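PDB 2FG1: conserved hypothetical protein BT1257 from Bacteroides thetaiotaomicron, which is of uncharacterised function but belongs to the macro domain family and probably removes ADP-ribose from ADP-ribosylated thymidine in DNA by hydrolysis. Local coordinates for residues W34-V39 and G87-S92; E50-Q55 and Q69-E74; M4-I9 and I141-L146. All blocks are in the same frame, centred on the assembly; numbering follows the deposited sequence. Where two conformers were deposited one is given.

Contact 1 of 3, residues W34-V39 and G87-S92; sequences WGKGFV and GIYKDS
The side chain of Lys-36 reaches out to Ile-88 and Tyr-89 and is the sole bridge between the segments. Its CE lies 4.0 Å from CG2 of Ile-88. One atom further on, NZ stands 4.1 Å from OH of Tyr-89, a loose polar approach. No bond joins the two polar groups.

The shape of Lys-36 explains its reach. CG sits beside the backbone N (chi1 -55°). The chain then kinks at each later torsion, with chi3 at 95°. These bends bring CE against the isoleucine and leave the ammonium group near the phenol. The lysine meets the tyrosine side chain at about a right angle.

Ile-88 offers the branch methyl, not the longer arm. CG2 is turned anti to the backbone N and faces two ways. It meets the lysine CE, and it also lies 4.1 Å above the centre of the Tyr-89 ring plane. The same methyl thus touches the lysine and covers one face of the tyrosine ring. Ile-88 was deposited in two conformers, so this packing is less certain than the rest.

The contact is on the surface. Residues 34-37 are the last part of the glycine-rich loop between strand 22-29 and helix 38-45; in related macro domains this loop lines the ADP-ribose pocket. Residues 87-92 belong to the loop running from strand 77-85 to helix 100-117. Ile-88 also touches Asn-29 at the end of strand 22-29. Trp-34 packs on helix 48-59 and is hydrogen-bonded through NE1 to OG of Ser-43 on helix 38-45.

Contact 2 of 3, residues E50-Q55 and Q69-E74; sequences EEAYRQ and QFVNVE
The amide of Gln-69 overlaps the methyl and the backbone carbonyl of Ala-52. CB of Ala-52 is 3.5 Å from OE1 of Gln-69. NE2 of Gln-69 donates to O of Ala-52 at 3.0 Å. The N-H points fairly straight at the oxygen (161°), and the oxygen lies in the amide plane. The donor comes from above the carbonyl plane, at a C=O...N angle of 100°, so it meets no lone pair. CG anti to the backbone N (chi1 176°) and an extended chain carry the amide from the strand to the helix. OE1 accepts from ND2 of Asn-81, which fixes which way round the amide sits. A leucine in place of Gln-69 would probably leave Asn-81 ND2 and Ala-52 O without these mates. CG2 of Val-71 adds a loose apolar contact to CB of Ala-52, at 4.4 Å.

The segments of helix 48-59 and strand 68-74 run roughly antiparallel, their axes 9.2 Å apart. This is a helix packed on the edge strand of the macro-domain sheet; that strand pairs antiparallel with strand 77-85. Phe-70 packs against helix 100-117, and Tyr-53 bonds through OH to Asn-29 O of strand 22-29.

Contact 3 of 3, residues M4-I9 and I141-L146; sequences MEILYI and IIKEEL
Apolar packing carries this contact, and Ile-6 is its centre. The terminal methyl CD1 of Ile-6 sits near two residues of the helix. It lies 3.9 Å from CG2 of Ile-142 and 4.0 Å from CG of Lys-143. Both helix side chains run across the isoleucine. Ile-6 holds CG1 beside the backbone N (chi1 -62°), which sends CD1 toward the helix. Ile-142 answers with its branch methyl, turned anti to its own backbone N. Lys-143 takes part through CG. Beyond that atom its chain runs extended, carrying the ammonium group away from Ile-6.

A CH-to-ring contact belongs to the same patch. CG2 of Ile-6 lies 3.6 Å above the Tyr-8 ring plane, displaced from the ring centre toward its edge. The two methyls of Ile-6 therefore face different partners, one the helix and the other the ring.

Polar bonds lie around the patch and not across it. OH of Tyr-8 is hydrogen-bonded to Glu-139 OE2 and Trp-135 NE1, both on the same helix. Glu-144 and Glu-145 form salt bridges to Arg-104, which tie helix 135-147 to helix 100-117.

Backbone bonds complete the setting. Leu-7 and Ile-9 pair with strand 153-157 in parallel.

The arrangement is helix-on-sheet packing at the sheet edge. Helix 135-147 links the neighbouring parallel strands 120-123 and 153-157, a beta-alpha-beta crossover. Ile-6 packs against the side of that helix, as expected in the layered alpha/beta fold of macro domains.

How the contacts relate
Contact 3 is the buried one, contact 2 is partly buried, and contact 1 lies on the surface. Contact 3 is purely apolar across its segments. Contact 2 is led by a side-chain to backbone hydrogen bond. Contact 1 is loose, with a lysine near a methyl and a phenol. Contacts 2 and 3 each set a helix beside an outermost strand of the same sheet, at its two opposite edges, with centres about 24 Å apart. Contact 1 joins two loops instead. It touches contact 2, where Trp-34 packs on Glu-50 and Tyr-53, but is well clear of contact 3.

Contact 1 of 3, residues W34-V39 and G87-S92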
loop_
_atom_site.group_PDB
_atom_site.type_symbol
_atom_site.label_atom_id
_atom_site.label_comp_id
_atom_site.label_asym_id
_atom_site.label_seq_id
_atom_site.Cartn_x
_atom_site.Cartn_y
_atom_site.Cartn_z
ATOM N N TRP A 34 -9.370 10.009 -4.094
ATOM C CA TRP A 34 -8.019 10.281 -3.616
ATOM C C TRP A 34 -8.051 11.634 -2.934
ATOM O O TRP A 34 -7.872 12.675 -3.564
ATOM C CB TRP A 34 -7.048 10.232 -4.800
ATOM C CG TRP A 34 -5.577 10.401 -4.501
ATOM C CD1 TRP A 34 -4.928 11.538 -4.093
ATOM C CD2 TRP A 34 -4.559 9.404 -4.685
ATOM N NE1 TRP A 34 -3.567 11.305 -3.998
ATOM C CE2 TRP A 34 -3.321 10.002 -4.355
ATOM C CE3 TRP A 34 -4.576 8.062 -5.083
ATOM C CZ2 TRP A 34 -2.119 9.297 -4.403
ATOM C CZ3 TRP A 34 -3.375 7.374 -5.156
ATOM C CH2 TRP A 34 -2.169 7.992 -4.818
ATOM N N GLY A 35 -8.324 11.634 -1.636
ATOM C CA GLY A 35 -8.503 12.904 -0.940
ATOM C C GLY A 35 -8.386 12.904 0.573
ATOM O O GLY A 35 -8.550 13.950 1.189
ATOM N N LYS A 36 -8.111 11.745 1.170
ATOM C CA LYS A 36 -8.068 11.631 2.634
ATOM C C LYS A 36 -6.895 10.778 3.075
ATOM O O LYS A 36 -6.647 9.724 2.499
ATOM C CB LYS A 36 -9.363 10.990 3.158
ATOM C CG LYS A 36 -10.643 11.693 2.737
ATOM C CD LYS A 36 -11.761 10.694 2.432
ATOM C CE LYS A 36 -12.676 10.471 3.622
ATOM N NZ LYS A 36 -13.527 11.668 3.894
ATOM N N GLY A 37 -6.184 11.231 4.103
ATOM C CA GLY A 37 -5.164 10.400 4.750
ATOM C C GLY A 37 -3.840 10.348 4.014
ATOM O O GLY A 37 -3.343 11.374 3.558
ATOM N N PHE A 38 -3.266 9.151 3.914
ATOM C CA PHE A 38 -1.904 9.000 3.397
ATOM C C PHE A 38 -1.736 9.555 1.979
ATOM O O PHE A 38 -0.676 10.085 1.645
ATOM C CB PHE A 38 -1.463 7.539 3.433
ATOM C CG PHE A 38 -0.030 7.333 3.025
ATOM C CD1 PHE A 38 1.009 7.728 3.861
ATOM C CD2 PHE A 38 0.279 6.732 1.812
ATOM C CE1 PHE A 38 2.344 7.526 3.486
ATOM C CE2 PHE A 38 1.599 6.533 1.439
ATOM C CZ PHE A 38 2.631 6.923 2.276
ATOM N N VAL A 39 -2.777 9.455 1.161
ATOM C CA VAL A 39 -2.690 9.977 -0.210
ATOM C C VAL A 39 -2.332 11.460 -0.258
ATOM O O VAL A 39 -1.710 11.926 -1.214
ATOM C CB VAL A 39 -3.963 9.696 -1.053
ATOM C CG1 VAL A 39 -4.128 8.199 -1.312
ATOM C CG2 VAL A 39 -5.213 10.272 -0.411
ATOM N N GLY A 87 -15.213 1.014 -1.724
ATOM C CA GLY A 87 -15.827 2.303 -1.422
ATOM C C GLY A 87 -14.991 3.092 -0.430
ATOM O O GLY A 87 -13.849 2.722 -0.119
ATOM N N ILE A 88 -15.570 4.184 0.060
ATOM C CA ILE A 88 -14.910 5.074 1.012
ATOM C C ILE A 88 -15.533 4.916 2.405
ATOM O O ILE A 88 -14.839 5.016 3.426
ATOM C CB ILE A 88 -14.977 6.556 0.530
ATOM C CG1 ILE A 88 -14.273 6.715 -0.829
ATOM C CG2 ILE A 88 -14.385 7.512 1.573
ATOM C CD1 ILE A 88 -14.433 8.085 -1.475
ATOM N N TYR A 89 -16.837 4.642 2.434
ATOM C CA TYR A 89 -17.594 4.525 3.678
ATOM C C TYR A 89 -18.101 3.103 3.881
ATOM O O TYR A 89 -18.145 2.319 2.935
ATOM C CB TYR A 89 -18.784 5.490 3.668
ATOM C CG TYR A 89 -18.408 6.933 3.422
ATOM C CD1 TYR A 89 -17.772 7.687 4.409
ATOM C CD2 TYR A 89 -18.689 7.544 2.203
ATOM C CE1 TYR A 89 -17.427 9.019 4.183
ATOM C CE2 TYR A 89 -18.355 8.871 1.970
ATOM C CZ TYR A 89 -17.725 9.602 2.962
ATOM O OH TYR A 89 -17.390 10.916 2.729
ATOM N N LYS A 90 -18.495 2.789 5.117
ATOM C CA LYS A 90 -19.074 1.484 5.425
ATOM C C LYS A 90 -20.307 1.218 4.562
ATOM O O LYS A 90 -20.976 2.153 4.115
ATOM C CB LYS A 90 -19.412 1.371 6.915
ATOM C CG LYS A 90 -20.320 2.468 7.447
ATOM C CD LYS A 90 -20.502 2.343 8.948
ATOM C CE LYS A 90 -21.435 3.416 9.486
ATOM N NZ LYS A 90 -22.836 3.240 9.011
ATOM N N ASP A 91 -20.594 -0.061 4.316
ATOM C CA ASP A 91 -21.777 -0.430 3.527
ATOM C C ASP A 91 -23.071 -0.353 4.354
ATOM O O ASP A 91 -23.044 0.046 5.527
ATOM C CB ASP A 91 -21.597 -1.795 2.831
ATOM C CG ASP A 91 -21.681 -2.979 3.787
ATOM O OD1 ASP A 91 -21.431 -4.117 3.323
ATOM O OD2 ASP A 91 -21.998 -2.796 4.986
ATOM N N SER A 92 -24.186 -0.751 3.741
ATOM C CA SER A 92 -25.515 -0.652 4.355
ATOM C C SER A 92 -25.678 -1.463 5.645
ATOM O O SER A 92 -26.512 -1.126 6.493
ATOM C CB SER A 92 -26.599 -1.050 3.347
ATOM O OG SER A 92 -26.582 -0.191 2.217
#

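Contact 2 of 3, residues E50-Q55 and Q69-E74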
loop_
_atom_site.group_PDB
_atom_site.type_symbol
_atom_site.label_atom_id
_atom_site.label_comp_id
_atom_site.label_asym_id
_atom_site.label_seq_id
_atom_site.Cartn_x
_atom_site.Cartn_y
_atom_site.Cartn_z
ATOM N N GLU A 50 -0.842 9.897 -7.674
ATOM C CA GLU A 50 -2.223 10.324 -7.825
ATOM C C GLU A 50 -2.666 10.330 -9.292
ATOM O O GLU A 50 -3.736 9.818 -9.634
ATOM C CB GLU A 50 -2.414 11.720 -7.227
ATOM C CG GLU A 50 -3.845 12.236 -7.407
ATOM C CD GLU A 50 -4.075 13.606 -6.811
ATOM O OE1 GLU A 50 -3.209 14.131 -6.068
ATOM O OE2 GLU A 50 -5.151 14.168 -7.110
ATOM N N GLU A 51 -1.840 10.916 -10.153
ATOM C CA GLU A 51 -2.225 11.037 -11.559
ATOM C C GLU A 51 -2.357 9.667 -12.226
ATOM O O GLU A 51 -3.300 9.415 -12.980
ATOM C CB GLU A 51 -1.275 11.956 -12.322
ATOM C CG GLU A 51 -1.594 12.032 -13.834
ATOM C CD GLU A 51 -2.963 12.619 -14.166
ATOM O OE1 GLU A 51 -3.666 13.123 -13.249
ATOM O OE2 GLU A 51 -3.333 12.592 -15.363
ATOM N N ALA A 52 -1.422 8.772 -11.920
ATOM C CA ALA A 52 -1.480 7.421 -12.448
ATOM C C ALA A 52 -2.746 6.712 -11.979
ATOM O O ALA A 52 -3.408 6.024 -12.754
ATOM C CB ALA A 52 -0.223 6.646 -12.053
ATOM N N TYR A 53 -3.074 6.882 -10.696
ATOM C CA TYR A 53 -4.270 6.249 -10.138
ATOM C C TYR A 53 -5.554 6.792 -10.781
ATOM O O TYR A 53 -6.461 6.031 -11.117
ATOM C CB TYR A 53 -4.302 6.471 -8.624
ATOM C CG TYR A 53 -5.581 6.041 -7.955
ATOM C CD1 TYR A 53 -5.808 4.711 -7.620
ATOM C CD2 TYR A 53 -6.562 6.976 -7.641
ATOM C CE1 TYR A 53 -6.988 4.321 -6.997
ATOM C CE2 TYR A 53 -7.735 6.600 -7.013
ATOM C CZ TYR A 53 -7.944 5.280 -6.696
ATOM O OH TYR A 53 -9.125 4.943 -6.067
ATOM N N ARG A 54 -5.635 8.110 -10.934
ATOM C CA ARG A 54 -6.824 8.711 -11.529
ATOM C C ARG A 54 -6.996 8.292 -12.995
ATOM O O ARG A 54 -8.106 8.018 -13.445
ATOM C CB ARG A 54 -6.773 10.226 -11.380
ATOM C CG ARG A 54 -6.911 10.677 -9.921
ATOM C CD ARG A 54 -7.284 12.138 -9.855
ATOM N NE ARG A 54 -7.189 12.748 -8.524
ATOM C CZ ARG A 54 -8.103 12.669 -7.551
ATOM N NH1 ARG A 54 -9.193 11.916 -7.684
ATOM N NH2 ARG A 54 -7.898 13.350 -6.427
ATOM N N GLN A 55 -5.883 8.166 -13.721
ATOM C CA GLN A 55 -5.958 7.653 -15.097
ATOM C C GLN A 55 -6.370 6.190 -15.110
ATOM O O GLN A 55 -7.136 5.749 -15.965
ATOM C CB GLN A 55 -4.639 7.837 -15.849
ATOM C CG GLN A 55 -4.343 9.290 -16.195
ATOM C CD GLN A 55 -3.244 9.450 -17.228
ATOM O OE1 GLN A 55 -3.038 8.567 -18.073
ATOM N NE2 GLN A 55 -2.555 10.587 -17.189
ATOM N N GLN A 69 -0.994 -0.990 -9.057
ATOM C CA GLN A 69 -0.277 -0.179 -10.033
ATOM C C GLN A 69 1.016 0.310 -9.405
ATOM O O GLN A 69 0.995 0.876 -8.307
ATOM C CB GLN A 69 -1.143 1.016 -10.415
ATOM C CG GLN A 69 -0.507 2.016 -11.359
ATOM C CD GLN A 69 -1.411 3.200 -11.557
ATOM O OE1 GLN A 69 -1.821 3.842 -10.597
ATOM N NE2 GLN A 69 -1.727 3.506 -12.815
ATOM N N PHE A 70 2.137 0.087 -10.095
ATOM C CA PHE A 70 3.448 0.517 -9.617
ATOM C C PHE A 70 3.902 1.735 -10.398
ATOM O O PHE A 70 3.922 1.713 -11.633
ATOM C CB PHE A 70 4.483 -0.612 -9.762
ATOM C CG PHE A 70 4.136 -1.853 -8.975
ATOM C CD1 PHE A 70 4.582 -2.013 -7.668
ATOM C CD2 PHE A 70 3.362 -2.864 -9.543
ATOM C CE1 PHE A 70 4.255 -3.164 -6.940
ATOM C CE2 PHE A 70 3.031 -4.016 -8.816
ATOM C CZ PHE A 70 3.488 -4.161 -7.517
ATOM N N VAL A 71 4.205 2.820 -9.695
ATOM C CA VAL A 71 4.690 4.028 -10.359
ATOM C C VAL A 71 6.056 4.386 -9.820
ATOM O O VAL A 71 6.334 4.267 -8.628
ATOM C CB VAL A 71 3.701 5.235 -10.232
ATOM C CG1 VAL A 71 3.632 5.748 -8.811
ATOM C CG2 VAL A 71 4.084 6.369 -11.166
ATOM N N ASN A 72 6.912 4.817 -10.722
ATOM C CA ASN A 72 8.209 5.338 -10.344
ATOM C C ASN A 72 8.062 6.793 -9.911
ATOM O O ASN A 72 7.381 7.580 -10.586
ATOM C CB ASN A 72 9.214 5.214 -11.484
ATOM C CG ASN A 72 10.595 5.632 -11.059
ATOM O OD1 ASN A 72 11.314 4.867 -10.408
ATOM N ND2 ASN A 72 10.964 6.863 -11.375
ATOM N N VAL A 73 8.664 7.155 -8.786
ATOM C CA VAL A 73 8.659 8.560 -8.354
ATOM C C VAL A 73 10.057 9.185 -8.279
ATOM O O VAL A 73 10.201 10.391 -8.447
ATOM C CB VAL A 73 7.878 8.794 -7.026
ATOM C CG1 VAL A 73 6.393 8.486 -7.207
ATOM C CG2 VAL A 73 8.434 7.947 -5.890
ATOM N N GLU A 74 11.100 8.368 -8.093
ATOM C CA GLU A 74 12.502 8.846 -8.091
ATOM C C GLU A 74 13.462 7.727 -8.513
ATOM O O GLU A 74 13.045 6.565 -8.595
ATOM C CB GLU A 74 12.897 9.363 -6.702
ATOM C CG GLU A 74 12.277 10.706 -6.328
ATOM C CD GLU A 74 12.434 11.072 -4.861
ATOM O OE1 GLU A 74 13.179 10.379 -4.132
ATOM O OE2 GLU A 74 11.811 12.072 -4.440
#

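Contact 3 of 3, residues M4-I9 and I141-L146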
loop_
_atom_site.group_PDB
_atom_site.type_symbol
_atom_site.label_atom_id
_atom_site.label_comp_id
_atom_site.label_asym_id
_atom_site.label_seq_id
_atom_site.Cartn_x
_atom_site.Cartn_y
_atom_site.Cartn_z
HETATM N N MSE A 4 13.828 -12.212 8.878
HETATM C CA MSE A 4 13.215 -10.905 8.795
HETATM C C MSE A 4 12.089 -10.683 9.802
HETATM O O MSE A 4 11.474 -11.627 10.286
HETATM C CB MSE A 4 12.794 -10.644 7.348
HETATM C CG MSE A 4 14.035 -10.404 6.489
HETATM SE SE MSE A 4 14.651 -8.555 6.815
HETATM C CE MSE A 4 13.953 -8.241 8.514
ATOM N N GLU A 5 11.849 -9.414 10.127
ATOM C CA GLU A 5 10.807 -9.040 11.077
ATOM C C GLU A 5 10.351 -7.657 10.648
ATOM O O GLU A 5 11.171 -6.859 10.196
ATOM C CB GLU A 5 11.415 -8.950 12.470
ATOM C CG GLU A 5 10.441 -9.079 13.607
ATOM C CD GLU A 5 11.157 -9.167 14.948
ATOM O OE1 GLU A 5 11.393 -10.272 15.468
ATOM O OE2 GLU A 5 11.492 -8.099 15.461
ATOM N N ILE A 6 9.067 -7.343 10.795
ATOM C CA ILE A 6 8.608 -5.979 10.507
ATOM C C ILE A 6 9.327 -4.995 11.419
ATOM O O ILE A 6 9.468 -5.237 12.614
ATOM C CB ILE A 6 7.080 -5.821 10.683
ATOM C CG1 ILE A 6 6.330 -6.716 9.709
ATOM C CG2 ILE A 6 6.634 -4.352 10.504
ATOM C CD1 ILE A 6 4.841 -6.828 10.019
ATOM N N LEU A 7 9.794 -3.901 10.842
ATOM C CA LEU A 7 10.390 -2.811 11.592
ATOM C C LEU A 7 9.353 -1.703 11.764
ATOM O O LEU A 7 8.752 -1.278 10.788
ATOM C CB LEU A 7 11.599 -2.261 10.840
ATOM C CG LEU A 7 12.243 -0.997 11.405
ATOM C CD1 LEU A 7 12.892 -1.282 12.753
ATOM C CD2 LEU A 7 13.232 -0.407 10.421
ATOM N N TYR A 8 9.155 -1.251 13.005
ATOM C CA TYR A 8 8.277 -0.111 13.287
ATOM C C TYR A 8 9.119 1.050 13.758
ATOM O O TYR A 8 9.902 0.905 14.701
ATOM C CB TYR A 8 7.259 -0.449 14.380
ATOM C CG TYR A 8 6.292 -1.533 14.006
ATOM C CD1 TYR A 8 5.089 -1.229 13.369
ATOM C CD2 TYR A 8 6.565 -2.870 14.319
ATOM C CE1 TYR A 8 4.189 -2.224 13.035
ATOM C CE2 TYR A 8 5.664 -3.882 13.988
ATOM C CZ TYR A 8 4.485 -3.544 13.356
ATOM O OH TYR A 8 3.579 -4.514 13.006
ATOM N N ILE A 9 8.950 2.204 13.113
ATOM C CA ILE A 9 9.674 3.407 13.492
ATOM C C ILE A 9 8.746 4.607 13.433
ATOM O O ILE A 9 7.678 4.539 12.829
ATOM C CB ILE A 9 10.912 3.676 12.577
ATOM C CG1 ILE A 9 10.494 3.847 11.107
ATOM C CG2 ILE A 9 12.001 2.597 12.752
ATOM C CD1 ILE A 9 11.641 4.312 10.213
ATOM N N ILE A 141 -0.990 -10.697 7.722
ATOM C CA ILE A 141 -0.950 -10.791 6.264
ATOM C C ILE A 141 0.388 -10.291 5.712
ATOM O O ILE A 141 0.991 -10.932 4.831
ATOM C CB ILE A 141 -2.120 -10.021 5.619
ATOM C CG1 ILE A 141 -3.465 -10.590 6.096
ATOM C CG2 ILE A 141 -2.023 -10.070 4.092
ATOM C CD1 ILE A 141 -4.675 -9.713 5.723
ATOM N N ILE A 142 0.866 -9.162 6.230
ATOM C CA ILE A 142 2.142 -8.591 5.827
ATOM C C ILE A 142 3.304 -9.539 6.153
ATOM O O ILE A 142 4.212 -9.729 5.322
ATOM C CB ILE A 142 2.331 -7.217 6.496
ATOM C CG1 ILE A 142 1.311 -6.210 5.942
ATOM C CG2 ILE A 142 3.762 -6.708 6.291
ATOM C CD1 ILE A 142 1.077 -4.994 6.840
ATOM N N LYS A 143 3.287 -10.139 7.341
ATOM C CA LYS A 143 4.318 -11.101 7.717
ATOM C C LYS A 143 4.348 -12.234 6.696
ATOM O O LYS A 143 5.412 -12.600 6.191
ATOM C CB LYS A 143 4.046 -11.670 9.107
ATOM C CG LYS A 143 4.384 -10.754 10.267
ATOM C CD LYS A 143 3.953 -11.405 11.574
ATOM C CE LYS A 143 4.193 -10.483 12.751
ATOM N NZ LYS A 143 3.878 -11.155 14.043
ATOM N N GLU A 144 3.183 -12.798 6.400
ATOM C CA GLU A 144 3.109 -13.949 5.520
ATOM C C GLU A 144 3.541 -13.620 4.095
ATOM O O GLU A 144 4.278 -14.396 3.478
ATOM C CB GLU A 144 1.694 -14.500 5.522
ATOM C CG GLU A 144 1.305 -15.090 6.854
ATOM C CD GLU A 144 -0.163 -15.417 6.929
ATOM O OE1 GLU A 144 -0.859 -15.354 5.898
ATOM O OE2 GLU A 144 -0.623 -15.748 8.037
ATOM N N GLU A 145 3.069 -12.500 3.564
ATOM C CA GLU A 145 3.282 -12.213 2.145
ATOM C C GLU A 145 4.622 -11.572 1.833
ATOM O O GLU A 145 5.066 -11.658 0.691
ATOM C CB GLU A 145 2.139 -11.366 1.569
ATOM C CG GLU A 145 0.782 -12.065 1.550
ATOM C CD GLU A 145 0.736 -13.323 0.685
ATOM O OE1 GLU A 145 1.682 -13.573 -0.100
ATOM O OE2 GLU A 145 -0.250 -14.076 0.781
ATOM N N LEU A 146 5.253 -10.920 2.809
ATOM C CA LEU A 146 6.507 -10.192 2.559
ATOM C C LEU A 146 7.661 -10.670 3.429
ATOM O O LEU A 146 8.692 -11.118 2.920
ATOM C CB LEU A 146 6.309 -8.671 2.704
ATOM C CG LEU A 146 5.293 -8.043 1.744
ATOM C CD1 LEU A 146 5.057 -6.587 2.093
ATOM C CD2 LEU A 146 5.712 -8.192 0.270
#